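Local coordinates for antigen 43 (PDB 4KH3), which probably promotes bacterial self-association, clumping and biofilm growth as an adhesive autotransporter passenger domain exposed on the cell surface, at residues Gly281-Val286 against Asp291-Glu296; Thr312-Asp315 against Thr319-Ile322. All blocks are in the same frame, centred on the assembly; numbering follows the deposited sequence.

Contact 1 (Gly281-Val286 against Asp291-Glu296); sequences GAFSVV and DNVVLE
Strand Gly281-Val286 runs antiparallel to the start of Asp291-Glu296, and Ser284 faces Asp291 as a hydrogen-bonded pair: Ser284 N gives its hydrogen to Asp291 O at 3.0 Å, and Asp291 N returns one to Ser284 O at 2.8 Å. The Ser284 and Asp291 side chains leave the same face, where Ser284 OG comes to 4.2 Å from Asp291 CB. They do not bond to each other: Asp291 OD1 is held by Thr310 and Asn311, while Ser284 OG bonds a malonate ion, probably a leftover of crystallisation. The ladder stops at Asn292, whose left-handed backbone (phi 65°) swings the chain out of register. There Phe283 CB sits 3.2 Å from Asn292 O, and Phe283 CA makes a bent C-H...O contact with Asp291 O. With chi1 at 77°, Phe283 CG stands between its own N and carbonyl carbon, which leads the ring away from Asp291-Glu296, to pack against Val274 and Asn278 of strand 273-278. Beyond the turn the contact turns apolar. Val293 CG2 meets Val285 CG2 at 3.9 Å and lies 4.3 Å from Phe283 CD1, a small apolar patch on the buried side. The Asn292 amide reaches for Ala282 O, but this bond is modelled implausibly short and the residue has two conformers, so its details are doubtful. Asn292 O, for its part, is taken by Asn278. The chemistry implies a changeover: two backbone bonds close the second antiparallel pairing of an insertion in the beta-helix, with Ser284 and Asp291 on one face and Phe283, Val285 and Val293 on the buried side, and backbone bonds of Asn292 with Thr310 and of Val293 and Leu295 with Arg313 return the chain to parallel pairing.

Contact 2 (Thr312-Asp315 against Thr319-Ile322); sequences TRVD and TLDI
Val314 lays its CG2 methyl against the base of Leu320, 3.8 Å from Leu320 CB, with the two side chains crossing at about a right angle. The same methyl lies 4.1 Å from Leu320 CD2, while the other branch, Val314 CG1, rests over the backbone, 4.1 Å from Thr319 N. One valine thus straddles the start of strand Thr319-Ile322, one methyl on the leucine and one on the chain itself. Leu320 answers by extending: its CG is anti to the backbone N (chi1 177°), which carries the isopropyl end away from the strand, where CD2 touches both Val314 and Thr312. Leu320 CD2 meets Thr312 CG2 tip to tip at 4.1 Å. Within 312-315 the side chains alternate, Thr312 and Val314 starting toward Leu320, Arg313 and Asp315 away from it. Arg313 NE forms a salt bridge with Asp315 OD1, modelled so short that its exact geometry should not be pressed, and Asp315 OD2 lies at the edge of the guanidinium, in its plane. Arg313 NH1 also bonds Ser332, and Asp315 has a second partner in Arg279. Leu320 is packed further by Leu301 and Val303 from the strand before it and by Val331, and Leu295 also touches it. No hydrogen bond joins Thr312-Asp315 to Thr319-Ile322; these two stretches belong to different faces of the beta-helix, and each pairs with strands of the neighbouring coils instead. The contact therefore rests mainly on apolar packing across the corner, methyls against the leucine and the strand's backbone, with the ion pair on the side away from it.

Contact 1 comes first along the chain and contact 2 follows in the next coil of the beta-helix, their centres about 11 Å apart. They join where Leu295 lies beside Arg313-Asp315 as parallel neighbours: Leu295 N to Arg313 O and Leu295 O to Asp315 N, each 2.8 Å, are probable hydrogen bonds. The Leu295 side chain touches Thr312 and Leu320, and its CD1 packs 3.3 Å from Thr319 O. Glu296 of contact 1 and Asp315 of contact 2 bring like charges close together, and Arg279 pairs with both, which would probably ease the repulsion. Strand 294-295 beside 313-314 thus resumes the parallel stacking after the antiparallel insertion.

Contact 1 (Gly281-Val286 against Asp291-Glu296)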
ATOM      1  N   GLY A 281      18.593   7.878  13.049  1.00 30.43           N
ATOM      2  CA  GLY A 281      18.640   9.318  13.257  1.00 14.83           C
ATOM      3  C   GLY A 281      17.770  10.070  12.272  1.00 22.68           C
ATOM      4  O   GLY A 281      16.857   9.499  11.666  1.00 28.28           O
ATOM      5  N   ALA A 282      18.049  11.356  12.111  1.00 26.70           N
ATOM      6  CA  ALA A 282      17.299  12.191  11.181  1.00 29.03           C
ATOM      7  C   ALA A 282      17.452  11.660   9.769  1.00 27.11           C
ATOM      8  O   ALA A 282      18.486  11.092   9.420  1.00 29.85           O
ATOM      9  CB  ALA A 282      17.772  13.631  11.250  1.00 14.09           C
ATOM     10  N   PHE A 283      16.401  11.827   8.978  1.00 20.11           N
ATOM     11  CA  PHE A 283      16.410  11.446   7.578  1.00 22.86           C
ATOM     12  C   PHE A 283      15.466  12.382   6.867  1.00 22.50           C
ATOM     13  O   PHE A 283      14.592  12.980   7.493  1.00 22.66           O
ATOM     14  CB  PHE A 283      15.967   9.989   7.377  1.00 22.89           C
ATOM     15  CG  PHE A 283      14.474   9.775   7.478  1.00 25.95           C
ATOM     16  CD1 PHE A 283      13.659   9.880   6.356  1.00 17.38           C
ATOM     17  CD2 PHE A 283      13.890   9.451   8.694  1.00 22.84           C
ATOM     18  CE1 PHE A 283      12.297   9.689   6.449  1.00 24.11           C
ATOM     19  CE2 PHE A 283      12.525   9.249   8.790  1.00 21.20           C
ATOM     20  CZ  PHE A 283      11.728   9.366   7.667  1.00 20.16           C
ATOM     21  N   SER A 284      15.634  12.495   5.558  1.00 22.41           N
ATOM     22  CA  SER A 284      14.817  13.401   4.775  1.00 21.07           C
ATOM     23  C   SER A 284      14.758  12.993   3.318  1.00 16.77           C
ATOM     24  O   SER A 284      15.683  12.397   2.783  1.00 23.21           O
ATOM     25  CB  SER A 284      15.359  14.816   4.877  1.00 24.35           C
ATOM     26  OG  SER A 284      16.723  14.828   4.506  1.00 38.82           O
ATOM     27  N   VAL A 285      13.622  13.282   2.705  1.00 18.91           N
ATOM     28  CA  VAL A 285      13.468  13.249   1.270  1.00 20.76           C
ATOM     29  C   VAL A 285      12.886  14.617   0.982  1.00 27.43           C
ATOM     30  O   VAL A 285      11.710  14.882   1.261  1.00 20.01           O
ATOM     31  CB  VAL A 285      12.493  12.160   0.804  1.00 23.22           C
ATOM     32  CG1 VAL A 285      12.492  12.077  -0.704  1.00 18.83           C
ATOM     33  CG2 VAL A 285      12.868  10.806   1.403  1.00 23.28           C
ATOM     34  N   VAL A 286      13.740  15.501   0.473  1.00 26.98           N
ATOM     35  CA  VAL A 286      13.382  16.893   0.257  1.00 29.16           C
ATOM     36  C   VAL A 286      13.925  17.392  -1.086  1.00 25.49           C
ATOM     37  O   VAL A 286      15.115  17.236  -1.382  1.00 21.05           O
ATOM     38  CB  VAL A 286      13.946  17.772   1.395  1.00 26.76           C
ATOM     39  CG1 VAL A 286      13.864  19.235   1.038  1.00 29.58           C
ATOM     40  CG2 VAL A 286      13.198  17.511   2.672  1.00 28.76           C
ATOM     41  N   ASP A 291      18.245  11.485   2.177  1.00 23.49           N
ATOM     42  CA  ASP A 291      19.386  11.210   3.043  1.00 22.69           C
ATOM     43  C   ASP A 291      18.973  10.402   4.279  1.00 25.94           C
ATOM     44  O   ASP A 291      18.006  10.753   4.962  1.00 19.43           O
ATOM     45  CB  ASP A 291      20.085  12.512   3.461  1.00 20.08           C
ATOM     46  CG  ASP A 291      21.315  12.268   4.330  1.00 24.35           C
ATOM     47  OD1 ASP A 291      22.031  11.269   4.108  1.00 26.59           O
ATOM     48  OD2 ASP A 291      21.568  13.073   5.246  1.00 31.70           O
ATOM     49  N   ASN A 292      19.719   9.328   4.546  0.52 25.44           N
ATOM     50  CA  ASN A 292      19.533   8.465   5.718  0.52 25.35           C
ATOM     51  C   ASN A 292      18.203   7.711   5.735  0.52 25.74           C
ATOM     52  O   ASN A 292      17.671   7.374   6.793  0.52 27.36           O
ATOM     53  CB  ASN A 292      19.752   9.229   7.033  0.52 24.48           C
ATOM     54  CG  ASN A 292      19.916   8.301   8.231  0.52 29.49           C
ATOM     55  OD1 ASN A 292      20.428   7.181   8.102  0.52 28.58           O
ATOM     56  ND2 ASN A 292      19.465   8.753   9.397  0.52 26.96           N
ATOM     57  N   VAL A 293      17.668   7.443   4.554  1.00 23.70           N
ATOM     58  CA  VAL A 293      16.473   6.635   4.452  1.00 23.43           C
ATOM     59  C   VAL A 293      16.803   5.193   4.869  1.00 24.27           C
ATOM     60  O   VAL A 293      17.795   4.612   4.430  1.00 23.46           O
ATOM     61  CB  VAL A 293      15.858   6.714   3.038  1.00 26.35           C
ATOM     62  CG1 VAL A 293      14.810   5.645   2.854  1.00 20.32           C
ATOM     63  CG2 VAL A 293      15.258   8.108   2.804  1.00 19.81           C
ATOM     64  N   VAL A 294      15.994   4.638   5.766  1.00 22.67           N
ATOM     65  CA  VAL A 294      16.156   3.246   6.163  1.00 19.50           C
ATOM     66  C   VAL A 294      14.983   2.466   5.596  1.00 24.41           C
ATOM     67  O   VAL A 294      13.820   2.853   5.775  1.00 20.91           O
ATOM     68  CB  VAL A 294      16.222   3.096   7.699  1.00 26.82           C
ATOM     69  CG1 VAL A 294      16.015   1.629   8.128  1.00 24.67           C
ATOM     70  CG2 VAL A 294      17.544   3.638   8.220  1.00 22.03           C
ATOM     71  N   LEU A 295      15.300   1.380   4.902  1.00 18.43           N
ATOM     72  CA  LEU A 295      14.320   0.618   4.153  1.00 22.08           C
ATOM     73  C   LEU A 295      14.280  -0.832   4.589  1.00 24.20           C
ATOM     74  O   LEU A 295      15.204  -1.584   4.310  1.00 24.66           O
ATOM     75  CB  LEU A 295      14.672   0.657   2.668  1.00 24.86           C
ATOM     76  CG  LEU A 295      14.673   2.019   1.984  1.00 29.56           C
ATOM     77  CD1 LEU A 295      15.247   1.866   0.569  1.00 26.89           C
ATOM     78  CD2 LEU A 295      13.274   2.592   1.950  1.00 16.52           C
ATOM     79  N   GLU A 296      13.198  -1.231   5.248  1.00 30.89           N
ATOM     80  CA  GLU A 296      13.028  -2.624   5.653  1.00 29.02           C
ATOM     81  C   GLU A 296      11.549  -2.990   5.678  1.00 25.78           C
ATOM     82  O   GLU A 296      10.696  -2.108   5.631  1.00 23.68           O
ATOM     83  CB  GLU A 296      13.675  -2.855   7.021  1.00 24.28           C
ATOM     84  CG  GLU A 296      13.245  -1.848   8.087  1.00 27.07           C
ATOM     85  CD  GLU A 296      14.212  -1.765   9.264  1.00 30.32           C
ATOM     86  OE1 GLU A 296      15.257  -2.456   9.263  1.00 34.68           O
ATOM     87  OE2 GLU A 296      13.929  -0.994  10.198  1.00 34.68           O
TER

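Contact 2 (Thr312-Asp315 against Thr319-Ile322)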
ATOM      1  N   THR A 312      21.620   5.454   2.261  1.00 24.98           N
ATOM      2  CA  THR A 312      20.430   4.622   2.300  1.00 23.18           C
ATOM      3  C   THR A 312      20.779   3.262   2.881  1.00 26.26           C
ATOM      4  O   THR A 312      21.688   2.586   2.397  1.00 24.87           O
ATOM      5  CB  THR A 312      19.821   4.421   0.908  1.00 27.66           C
ATOM      6  OG1 THR A 312      19.523   5.697   0.327  1.00 27.25           O
ATOM      7  CG2 THR A 312      18.547   3.611   1.009  1.00 23.20           C
ATOM      8  N   ARG A 313      20.064   2.872   3.932  1.00 21.46           N
ATOM      9  CA  ARG A 313      20.223   1.542   4.512  1.00 23.61           C
ATOM     10  C   ARG A 313      19.132   0.609   3.946  1.00 24.05           C
ATOM     11  O   ARG A 313      17.940   0.890   4.048  1.00 24.66           O
ATOM     12  CB  ARG A 313      20.181   1.631   6.038  1.00 25.80           C
ATOM     13  CG  ARG A 313      20.225   0.305   6.753  1.00 33.36           C
ATOM     14  CD  ARG A 313      21.589  -0.332   6.674  1.00 40.54           C
ATOM     15  NE  ARG A 313      21.556  -1.681   7.225  1.00 47.87           N
ATOM     16  CZ  ARG A 313      22.521  -2.581   7.069  1.00 58.36           C
ATOM     17  NH1 ARG A 313      23.609  -2.277   6.369  1.00 49.22           N
ATOM     18  NH2 ARG A 313      22.387  -3.791   7.608  1.00 46.03           N
ATOM     19  N   VAL A 314      19.537  -0.473   3.296  1.00 23.72           N
ATOM     20  CA  VAL A 314      18.564  -1.378   2.705  1.00 22.16           C
ATOM     21  C   VAL A 314      18.618  -2.725   3.403  1.00 30.77           C
ATOM     22  O   VAL A 314      19.498  -3.539   3.121  1.00 31.68           O
ATOM     23  CB  VAL A 314      18.811  -1.575   1.210  1.00 25.25           C
ATOM     24  CG1 VAL A 314      17.611  -2.244   0.565  1.00 25.57           C
ATOM     25  CG2 VAL A 314      19.104  -0.231   0.537  1.00 28.52           C
ATOM     26  N   ASP A 315      17.674  -2.953   4.312  1.00 26.05           N
ATOM     27  CA  ASP A 315      17.670  -4.165   5.119  1.00 30.83           C
ATOM     28  C   ASP A 315      16.598  -5.141   4.729  1.00 32.75           C
ATOM     29  O   ASP A 315      15.973  -5.012   3.686  1.00 38.37           O
ATOM     30  CB  ASP A 315      17.501  -3.840   6.596  1.00 31.38           C
ATOM     31  CG  ASP A 315      18.749  -3.292   7.194  1.00 42.61           C
ATOM     32  OD1 ASP A 315      19.781  -3.346   6.493  1.00 50.76           O
ATOM     33  OD2 ASP A 315      18.708  -2.817   8.347  1.00 57.11           O
ATOM     34  N   THR A 319      13.635  -2.365  -0.265  1.00 22.99           N
ATOM     35  CA  THR A 319      13.958  -2.261  -1.683  1.00 25.13           C
ATOM     36  C   THR A 319      14.443  -0.864  -2.060  1.00 28.58           C
ATOM     37  O   THR A 319      13.779   0.136  -1.772  1.00 28.48           O
ATOM     38  CB  THR A 319      12.757  -2.612  -2.570  1.00 23.12           C
ATOM     39  OG1 THR A 319      12.410  -3.981  -2.367  1.00 31.53           O
ATOM     40  CG2 THR A 319      13.105  -2.416  -4.028  1.00 29.95           C
ATOM     41  N   LEU A 320      15.612  -0.803  -2.688  1.00 27.14           N
ATOM     42  CA  LEU A 320      16.108   0.444  -3.259  1.00 28.84           C
ATOM     43  C   LEU A 320      16.140   0.324  -4.773  1.00 25.90           C
ATOM     44  O   LEU A 320      16.791  -0.564  -5.317  1.00 27.44           O
ATOM     45  CB  LEU A 320      17.494   0.785  -2.719  1.00 24.64           C
ATOM     46  CG  LEU A 320      18.132   2.044  -3.303  1.00 23.65           C
ATOM     47  CD1 LEU A 320      17.239   3.254  -3.066  1.00 16.79           C
ATOM     48  CD2 LEU A 320      19.513   2.259  -2.702  1.00 20.41           C
ATOM     49  N   ASP A 321      15.419   1.212  -5.441  1.00 24.69           N
ATOM     50  CA  ASP A 321      15.290   1.177  -6.890  1.00 27.48           C
ATOM     51  C   ASP A 321      15.874   2.450  -7.499  1.00 24.22           C
ATOM     52  O   ASP A 321      15.276   3.524  -7.401  1.00 29.63           O
ATOM     53  CB  ASP A 321      13.813   1.011  -7.279  1.00 20.66           C
ATOM     54  CG  ASP A 321      13.580   1.094  -8.786  1.00 34.72           C
ATOM     55  OD1 ASP A 321      14.559   1.062  -9.564  1.00 37.72           O
ATOM     56  OD2 ASP A 321      12.404   1.175  -9.198  1.00 40.76           O
ATOM     57  N   ILE A 322      17.042   2.331  -8.124  1.00 26.00           N
ATOM     58  CA  ILE A 322      17.667   3.486  -8.758  1.00 27.59           C
ATOM     59  C   ILE A 322      17.423   3.479 -10.248  1.00 21.49           C
ATOM     60  O   ILE A 322      17.931   2.621 -10.966  1.00 28.63           O
ATOM     61  CB  ILE A 322      19.176   3.577  -8.498  1.00 26.31           C
ATOM     62  CG1 ILE A 322      19.469   3.483  -7.003  1.00 23.65           C
ATOM     63  CG2 ILE A 322      19.714   4.894  -9.051  1.00 18.41           C
ATOM     64  CD1 ILE A 322      19.984   2.138  -6.584  1.00 26.67           C
TER